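Local atomic coordinates of minor fimbrium subunit Mfa5 (Porphyromonas gingivalis ATCC 33277, PDB entry 6TO1), a protein that serves as an accessory subunit of the minor fimbriae, adhesive pili that mediate biofilm formation and attachment to host cells and other oral bacteria. Residues A[524-536]-A[575-589]. Numbering follows the deposited sequence.
Sequences PTVKLGYGVIKRH and GHIVPKWIKLDKTTE
Tyr530 and Gly531 pair antiparallel with Lys583 and Ile582, adding the short strand 582-583 to the mixed sheet around strand 530-539. Beside this bridge, Lys580 and Trp581 both face Ile577 in a classic beta bulge. At the hydrogen-bonded pair, Ile582 N gives a nearly straight bond to Gly531 O (2.7 Å, 171° at the hydrogen), and Gly531 N returns one to Ile582 O. Leu584 N extends the ladder to Gly529 O (2.8 Å), approaching from above the carbonyl plane. Tyr530 buries more surface here than any other residue. Its CB (3.9 Å) and CG lie against Trp581 CB; with CG anti to the carbonyl carbon (chi1 -60°), CD1 packs on Lys583 CA and CE1 meets Gly575 O at the ring edge. CE1 and CZ lie under Ile577 CD1 (3.6 Å from CZ), a CH-pi contact over one face. Tyr530 OH is 2.7 Å from a water O that also donates to Gly575 O. Beyond Gly531, Ile582 CD1 meets Ile533 CD1 at 3.7 Å, in an apolar patch continued by Tyr594 and Ile628. The extended Lys586 brings NZ to Lys527 O in a weak bond. Three backbone bonds thus fix the register, whereas the buried Leu528 O has no partner.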
ATOM      1  N   PRO A 524      15.925   1.606 -20.629  1.00 18.76           N
ATOM      2  CA  PRO A 524      15.545   1.722 -22.039  1.00 17.76           C
ATOM      3  C   PRO A 524      16.758   1.846 -22.955  1.00 16.35           C
ATOM      4  O   PRO A 524      17.797   2.419 -22.594  1.00 19.70           O
ATOM      5  CB  PRO A 524      14.689   2.999 -22.076  1.00 19.57           C
ATOM      6  CG  PRO A 524      14.268   3.249 -20.644  1.00 24.95           C
ATOM      7  CD  PRO A 524      15.440   2.754 -19.837  1.00 19.87           C
ATOM      8  N   THR A 525      16.610   1.328 -24.164  1.00 21.70           N
ATOM      9  CA  THR A 525      17.678   1.425 -25.152  1.00 19.92           C
ATOM     10  C   THR A 525      17.088   1.886 -26.471  1.00 23.24           C
ATOM     11  O   THR A 525      15.999   1.455 -26.845  1.00 19.69           O
ATOM     12  CB  THR A 525      18.404   0.085 -25.352  1.00 24.52           C
ATOM     13  OG1 THR A 525      17.489  -0.922 -25.799  1.00 20.88           O
ATOM     14  CG2 THR A 525      19.056  -0.377 -24.080  1.00 25.02           C
ATOM     15  N   VAL A 526      17.828   2.740 -27.197  1.00 21.30           N
ATOM     16  CA  VAL A 526      17.281   3.383 -28.380  1.00 20.71           C
ATOM     17  C   VAL A 526      18.357   3.452 -29.461  1.00 20.17           C
ATOM     18  O   VAL A 526      19.558   3.554 -29.174  1.00 20.94           O
ATOM     19  CB  VAL A 526      16.730   4.805 -28.111  1.00 18.99           C
ATOM     20  CG1 VAL A 526      15.621   4.778 -27.061  1.00 25.14           C
ATOM     21  CG2 VAL A 526      17.814   5.731 -27.682  1.00 19.59           C
ATOM     22  N   LYS A 527      17.901   3.389 -30.704  1.00 22.33           N
ATOM     23  CA  LYS A 527      18.725   3.689 -31.882  1.00 20.66           C
ATOM     24  C   LYS A 527      18.159   4.909 -32.600  1.00 22.23           C
ATOM     25  O   LYS A 527      16.939   5.056 -32.742  1.00 23.20           O
ATOM     26  CB  LYS A 527      18.777   2.480 -32.821  1.00 23.03           C
ATOM     27  CG  LYS A 527      19.437   1.262 -32.200  1.00 23.99           C
ATOM     28  CD  LYS A 527      19.316  -0.002 -33.074  1.00 29.46           C
ATOM     29  CE  LYS A 527      19.882  -1.208 -32.320  1.00 34.47           C
ATOM     30  NZ  LYS A 527      19.723  -2.487 -33.043  1.00 35.01           N
ATOM     31  N   LEU A 528      19.056   5.797 -33.027  1.00 23.85           N
ATOM     32  CA  LEU A 528      18.641   7.001 -33.732  1.00 24.16           C
ATOM     33  C   LEU A 528      17.926   6.634 -35.030  1.00 21.82           C
ATOM     34  O   LEU A 528      18.255   5.643 -35.686  1.00 26.33           O
ATOM     35  CB  LEU A 528      19.861   7.875 -34.042  1.00 23.30           C
ATOM     36  CG  LEU A 528      20.260   8.873 -32.971  1.00 21.81           C
ATOM     37  CD1 LEU A 528      20.618   8.104 -31.713  1.00 21.79           C
ATOM     38  CD2 LEU A 528      21.443   9.668 -33.443  1.00 23.98           C
ATOM     39  N   GLY A 529      16.928   7.437 -35.387  1.00 27.72           N
ATOM     40  CA  GLY A 529      16.177   7.210 -36.609  1.00 26.24           C
ATOM     41  C   GLY A 529      16.583   8.107 -37.777  1.00 28.25           C
ATOM     42  O   GLY A 529      16.264   7.789 -38.925  1.00 24.56           O
ATOM     43  N   TYR A 530      17.269   9.217 -37.499  1.00 24.16           N
ATOM     44  CA  TYR A 530      17.654  10.193 -38.521  1.00 26.19           C
ATOM     45  C   TYR A 530      19.038  10.765 -38.272  1.00 30.58           C
ATOM     46  O   TYR A 530      19.373  11.146 -37.152  1.00 23.59           O
ATOM     47  CB  TYR A 530      16.643  11.371 -38.582  1.00 22.68           C
ATOM     48  CG  TYR A 530      15.259  10.882 -38.918  1.00 25.86           C
ATOM     49  CD1 TYR A 530      14.823  10.796 -40.236  1.00 30.56           C
ATOM     50  CD2 TYR A 530      14.408  10.417 -37.914  1.00 24.22           C
ATOM     51  CE1 TYR A 530      13.579  10.285 -40.537  1.00 31.02           C
ATOM     52  CE2 TYR A 530      13.175   9.915 -38.206  1.00 28.87           C
ATOM     53  CZ  TYR A 530      12.756   9.851 -39.509  1.00 38.19           C
ATOM     54  OH  TYR A 530      11.514   9.348 -39.783  1.00 35.68           O
ATOM     55  N   GLY A 531      19.827  10.888 -39.341  1.00 22.00           N
ATOM     56  CA  GLY A 531      21.119  11.525 -39.272  1.00 22.16           C
ATOM     57  C   GLY A 531      21.163  12.781 -40.129  1.00 24.85           C
ATOM     58  O   GLY A 531      20.143  13.233 -40.663  1.00 23.38           O
ATOM     59  N   VAL A 532      22.359  13.363 -40.196  1.00 21.40           N
ATOM     60  CA  VAL A 532      22.595  14.553 -41.003  1.00 25.36           C
ATOM     61  C   VAL A 532      23.910  14.412 -41.748  1.00 27.88           C
ATOM     62  O   VAL A 532      24.795  13.649 -41.363  1.00 24.25           O
ATOM     63  CB  VAL A 532      22.631  15.842 -40.168  1.00 21.24           C
ATOM     64  CG1 VAL A 532      21.313  16.073 -39.466  1.00 25.47           C
ATOM     65  CG2 VAL A 532      23.785  15.817 -39.165  1.00 24.36           C
ATOM     66  N   ILE A 533      24.037  15.182 -42.832  1.00 27.26           N
ATOM     67  CA  ILE A 533      25.297  15.324 -43.547  1.00 25.22           C
ATOM     68  C   ILE A 533      25.542  16.809 -43.719  1.00 29.74           C
ATOM     69  O   ILE A 533      24.737  17.508 -44.345  1.00 24.32           O
ATOM     70  CB  ILE A 533      25.292  14.584 -44.896  1.00 28.15           C
ATOM     71  CG1 ILE A 533      25.313  13.083 -44.617  1.00 24.00           C
ATOM     72  CG2 ILE A 533      26.503  14.991 -45.759  1.00 26.43           C
ATOM     73  CD1 ILE A 533      25.080  12.165 -45.819  1.00 23.27           C
ATOM     74  N   LYS A 534      26.596  17.301 -43.086  1.00 22.79           N
ATOM     75  CA  LYS A 534      26.973  18.691 -43.163  1.00 22.26           C
ATOM     76  C   LYS A 534      27.995  18.839 -44.290  1.00 20.39           C
ATOM     77  O   LYS A 534      28.864  17.979 -44.460  1.00 23.32           O
ATOM     78  CB  LYS A 534      27.582  19.156 -41.852  1.00 27.86           C
ATOM     79  CG  LYS A 534      26.631  19.045 -40.674  1.00 31.95           C
ATOM     80  CD  LYS A 534      27.215  19.720 -39.456  1.00 34.96           C
ATOM     81  CE  LYS A 534      27.549  18.722 -38.351  1.00 43.74           C
ATOM     82  NZ  LYS A 534      27.858  19.445 -37.064  1.00 44.46           N
ATOM     83  N   ARG A 535      27.859  19.912 -45.062  1.00 24.47           N
ATOM     84  CA  ARG A 535      28.816  20.272 -46.107  1.00 25.17           C
ATOM     85  C   ARG A 535      29.547  21.534 -45.675  1.00 21.48           C
ATOM     86  O   ARG A 535      28.914  22.534 -45.316  1.00 28.92           O
ATOM     87  CB  ARG A 535      28.083  20.478 -47.432  1.00 23.95           C
ATOM     88  CG  ARG A 535      27.407  19.204 -47.915  1.00 19.82           C
ATOM     89  CD  ARG A 535      26.815  19.377 -49.322  1.00 24.31           C
ATOM     90  NE  ARG A 535      25.575  20.146 -49.274  1.00 23.11           N
ATOM     91  CZ  ARG A 535      24.674  20.181 -50.247  1.00 28.00           C
ATOM     92  NH1 ARG A 535      24.881  19.517 -51.380  1.00 28.72           N
ATOM     93  NH2 ARG A 535      23.560  20.877 -50.084  1.00 31.64           N
ATOM     94  N   HIS A 536      30.875  21.468 -45.656  1.00 22.64           N
ATOM     95  CA  HIS A 536      31.714  22.589 -45.272  1.00 20.04           C
ATOM     96  C   HIS A 536      32.518  23.042 -46.490  1.00 18.45           C
ATOM     97  O   HIS A 536      32.850  22.232 -47.357  1.00 22.07           O
ATOM     98  CB  HIS A 536      32.688  22.215 -44.161  1.00 23.72           C
ATOM     99  CG  HIS A 536      32.047  21.538 -42.989  1.00 28.47           C
ATOM    100  ND1 HIS A 536      31.654  22.226 -41.858  1.00 29.51           N
ATOM    101  CD2 HIS A 536      31.751  20.234 -42.766  1.00 29.36           C
ATOM    102  CE1 HIS A 536      31.143  21.371 -40.984  1.00 28.99           C
ATOM    103  NE2 HIS A 536      31.175  20.158 -41.516  1.00 23.23           N
ATOM    104  N   GLY A 575      11.116   9.213 -47.018  1.00 59.04           N
ATOM    105  CA  GLY A 575      11.480   8.959 -45.650  1.00 54.79           C
ATOM    106  C   GLY A 575      12.273  10.069 -45.002  1.00 50.58           C
ATOM    107  O   GLY A 575      12.299  10.158 -43.769  1.00 43.05           O
ATOM    108  N   HIS A 576      12.912  10.918 -45.791  1.00 43.42           N
ATOM    109  CA  HIS A 576      13.693  12.007 -45.230  1.00 39.04           C
ATOM    110  C   HIS A 576      12.792  13.172 -44.867  1.00 43.08           C
ATOM    111  O   HIS A 576      11.680  13.320 -45.378  1.00 44.18           O
ATOM    112  CB  HIS A 576      14.791  12.380 -46.218  1.00 37.65           C
ATOM    113  CG  HIS A 576      15.524  11.181 -46.734  1.00 41.60           C
ATOM    114  ND1 HIS A 576      16.086  10.244 -45.898  1.00 38.40           N
ATOM    115  CD2 HIS A 576      15.743  10.735 -47.995  1.00 38.39           C
ATOM    116  CE1 HIS A 576      16.642   9.284 -46.617  1.00 42.98           C
ATOM    117  NE2 HIS A 576      16.451   9.561 -47.894  1.00 49.42           N
ATOM    118  N   ILE A 577      13.266  13.971 -43.918  1.00 32.58           N
ATOM    119  CA  ILE A 577      12.486  15.061 -43.357  1.00 35.60           C
ATOM    120  C   ILE A 577      13.236  16.364 -43.587  1.00 40.61           C
ATOM    121  O   ILE A 577      14.328  16.562 -43.036  1.00 30.94           O
ATOM    122  CB  ILE A 577      12.216  14.858 -41.858  1.00 36.43           C
ATOM    123  CG1 ILE A 577      11.456  13.556 -41.608  1.00 29.86           C
ATOM    124  CG2 ILE A 577      11.471  16.048 -41.331  1.00 35.77           C
ATOM    125  CD1 ILE A 577      11.439  13.128 -40.110  1.00 33.24           C
ATOM    126  N   VAL A 578      12.631  17.273 -44.353  1.00 48.04           N
ATOM    127  CA  VAL A 578      13.252  18.570 -44.612  1.00 47.09           C
ATOM    128  C   VAL A 578      13.510  19.241 -43.271  1.00 38.31           C
ATOM    129  O   VAL A 578      12.725  19.064 -42.331  1.00 45.00           O
ATOM    130  CB  VAL A 578      12.390  19.484 -45.506  1.00 49.88           C
ATOM    131  CG1 VAL A 578      11.888  18.731 -46.706  1.00 47.54           C
ATOM    132  CG2 VAL A 578      11.242  20.095 -44.704  1.00 50.95           C
ATOM    133  N   PRO A 579      14.574  20.042 -43.137  1.00 40.03           N
ATOM    134  CA  PRO A 579      15.553  20.339 -44.184  1.00 46.95           C
ATOM    135  C   PRO A 579      16.786  19.436 -44.232  1.00 49.92           C
ATOM    136  O   PRO A 579      17.512  19.463 -45.222  1.00 40.30           O
ATOM    137  CB  PRO A 579      15.984  21.770 -43.835  1.00 42.60           C
ATOM    138  CG  PRO A 579      15.897  21.808 -42.342  1.00 41.53           C
ATOM    139  CD  PRO A 579      14.797  20.853 -41.930  1.00 35.43           C
ATOM    140  N   LYS A 580      17.012  18.629 -43.191  1.00 31.76           N
ATOM    141  CA  LYS A 580      18.310  18.002 -43.017  1.00 28.34           C
ATOM    142  C   LYS A 580      18.303  16.571 -42.503  1.00 30.95           C
ATOM    143  O   LYS A 580      19.382  15.970 -42.438  1.00 24.14           O
ATOM    144  CB  LYS A 580      19.150  18.863 -42.054  1.00 26.39           C
ATOM    145  CG  LYS A 580      18.544  18.973 -40.651  1.00 30.47           C
ATOM    146  CD  LYS A 580      19.032  20.202 -39.926  1.00 43.02           C
ATOM    147  CE  LYS A 580      19.468  19.891 -38.514  1.00 45.54           C
ATOM    148  NZ  LYS A 580      19.700  21.144 -37.750  1.00 45.18           N
ATOM    149  N   TRP A 581      17.143  15.978 -42.200  1.00 28.97           N
ATOM    150  CA  TRP A 581      17.109  14.708 -41.469  1.00 25.71           C
ATOM    151  C   TRP A 581      17.042  13.513 -42.415  1.00 25.54           C
ATOM    152  O   TRP A 581      16.019  13.251 -43.057  1.00 29.78           O
ATOM    153  CB  TRP A 581      15.943  14.706 -40.475  1.00 26.82           C
ATOM    154  CG  TRP A 581      15.941  15.854 -39.553  1.00 22.33           C
ATOM    155  CD1 TRP A 581      15.141  16.953 -39.612  1.00 24.38           C
ATOM    156  CD2 TRP A 581      16.763  16.026 -38.394  1.00 23.68           C
ATOM    157  NE1 TRP A 581      15.431  17.808 -38.582  1.00 29.41           N
ATOM    158  CE2 TRP A 581      16.430  17.259 -37.823  1.00 23.08           C
ATOM    159  CE3 TRP A 581      17.772  15.262 -37.803  1.00 27.35           C
ATOM    160  CZ2 TRP A 581      17.048  17.742 -36.670  1.00 23.59           C
ATOM    161  CZ3 TRP A 581      18.395  15.754 -36.661  1.00 24.12           C
ATOM    162  CH2 TRP A 581      18.033  16.966 -36.109  1.00 28.24           C
ATOM    163  N   ILE A 582      18.138  12.765 -42.477  1.00 23.38           N
ATOM    164  CA  ILE A 582      18.270  11.616 -43.367  1.00 27.07           C
ATOM    165  C   ILE A 582      17.856  10.369 -42.600  1.00 34.14           C
ATOM    166  O   ILE A 582      18.486  10.011 -41.598  1.00 27.88           O
ATOM    167  CB  ILE A 582      19.710  11.487 -43.895  1.00 25.73           C
ATOM    168  CG1 ILE A 582      20.106  12.796 -44.584  1.00 24.89           C
ATOM    169  CG2 ILE A 582      19.849  10.275 -44.747  1.00 26.16           C
ATOM    170  CD1 ILE A 582      21.590  12.908 -44.895  1.00 23.93           C
ATOM    171  N   LYS A 583      16.815   9.704 -43.086  1.00 28.80           N
ATOM    172  CA  LYS A 583      16.316   8.501 -42.438  1.00 37.44           C
ATOM    173  C   LYS A 583      17.372   7.407 -42.426  1.00 35.26           C
ATOM    174  O   LYS A 583      17.971   7.082 -43.458  1.00 34.12           O
ATOM    175  CB  LYS A 583      15.069   8.007 -43.162  1.00 38.06           C
ATOM    176  CG  LYS A 583      14.404   6.785 -42.514  1.00 41.96           C
ATOM    177  CD  LYS A 583      12.912   6.763 -42.842  1.00 45.86           C
ATOM    178  CE  LYS A 583      12.169   5.686 -42.039  1.00 57.18           C
ATOM    179  NZ  LYS A 583      10.697   5.919 -42.072  1.00 65.84           N
ATOM    180  N   LEU A 584      17.567   6.807 -41.252  1.00 28.17           N
ATOM    181  CA  LEU A 584      18.605   5.821 -41.030  1.00 24.46           C
ATOM    182  C   LEU A 584      18.031   4.413 -41.036  1.00 27.43           C
ATOM    183  O   LEU A 584      16.856   4.205 -40.716  1.00 33.94           O
ATOM    184  CB  LEU A 584      19.303   6.073 -39.694  1.00 25.78           C
ATOM    185  CG  LEU A 584      20.052   7.384 -39.556  1.00 29.28           C
ATOM    186  CD1 LEU A 584      20.623   7.580 -38.170  1.00 28.53           C
ATOM    187  CD2 LEU A 584      21.167   7.468 -40.636  1.00 33.37           C
ATOM    188  N   ASP A 585      18.879   3.440 -41.397  1.00 30.30           N
ATOM    189  CA  ASP A 585      18.514   2.029 -41.306  1.00 37.95           C
ATOM    190  C   ASP A 585      18.943   1.530 -39.929  1.00 28.48           C
ATOM    191  O   ASP A 585      20.137   1.312 -39.679  1.00 30.59           O
ATOM    192  CB  ASP A 585      19.166   1.206 -42.412  1.00 33.36           C
ATOM    193  CG  ASP A 585      18.870  -0.283 -42.287  1.00 48.68           C
ATOM    194  OD1 ASP A 585      18.118  -0.686 -41.366  1.00 36.47           O
ATOM    195  OD2 ASP A 585      19.399  -1.052 -43.120  1.00 42.82           O
ATOM    196  N   LYS A 586      17.974   1.350 -39.035  1.00 37.35           N
ATOM    197  CA  LYS A 586      18.287   0.977 -37.667  1.00 33.70           C
ATOM    198  C   LYS A 586      18.734  -0.464 -37.527  1.00 33.25           C
ATOM    199  O   LYS A 586      19.259  -0.833 -36.463  1.00 34.42           O
ATOM    200  CB  LYS A 586      17.061   1.198 -36.768  1.00 33.20           C
ATOM    201  CG  LYS A 586      16.621   2.635 -36.653  1.00 27.85           C
ATOM    202  CD  LYS A 586      15.499   2.726 -35.615  1.00 38.96           C
ATOM    203  CE  LYS A 586      15.058   4.145 -35.356  1.00 37.27           C
ATOM    204  NZ  LYS A 586      14.210   4.206 -34.115  1.00 48.67           N
ATOM    205  N   THR A 587      18.516  -1.291 -38.548  1.00 34.91           N
ATOM    206  CA  THR A 587      18.824  -2.708 -38.435  1.00 34.78           C
ATOM    207  C   THR A 587      20.278  -3.006 -38.721  1.00 35.92           C
ATOM    208  O   THR A 587      20.667  -4.180 -38.691  1.00 37.14           O
ATOM    209  CB  THR A 587      17.929  -3.523 -39.375  1.00 40.91           C
ATOM    210  OG1 THR A 587      18.309  -3.287 -40.735  1.00 43.80           O
ATOM    211  CG2 THR A 587      16.481  -3.122 -39.186  1.00 38.34           C
ATOM    212  N   THR A 588      21.094  -1.986 -38.986  1.00 33.34           N
ATOM    213  CA  THR A 588      22.498  -2.228 -39.256  1.00 26.61           C
ATOM    214  C   THR A 588      23.372  -1.149 -38.633  1.00 29.45           C
ATOM    215  O   THR A 588      22.952  -0.006 -38.429  1.00 32.27           O
ATOM    216  CB  THR A 588      22.791  -2.302 -40.775  1.00 34.60           C
ATOM    217  OG1 THR A 588      24.177  -2.601 -40.964  1.00 30.86           O
ATOM    218  CG2 THR A 588      22.438  -0.981 -41.454  1.00 30.85           C
ATOM    219  N   GLU A 589      24.599  -1.542 -38.335  1.00 29.14           N
ATOM    220  CA  GLU A 589      25.640  -0.629 -37.900  1.00 34.71           C
ATOM    221  C   GLU A 589      26.559  -0.237 -39.049  1.00 29.21           C
ATOM    222  O   GLU A 589      27.472   0.566 -38.850  1.00 33.69           O
ATOM    223  CB  GLU A 589      26.418  -1.269 -36.751  1.00 33.89           C
ATOM    224  CG  GLU A 589      25.560  -1.446 -35.442  1.00 35.24           C
ATOM    225  CD  GLU A 589      24.442  -2.516 -35.519  1.00 49.90           C
ATOM    226  OE1 GLU A 589      23.227  -2.166 -35.487  1.00 37.23           O
ATOM    227  OE2 GLU A 589      24.768  -3.721 -35.568  1.00 53.54           O
TER
HETATM  228  O   HOH W   1      14.851   5.203 -39.187  1.00 30.89           O
HETATM  229  O   HOH W   2      10.539   9.200 -42.272  1.00 45.18           O
HETATM  230  O   HOH W   3      21.668  16.483 -43.622  1.00 24.73           O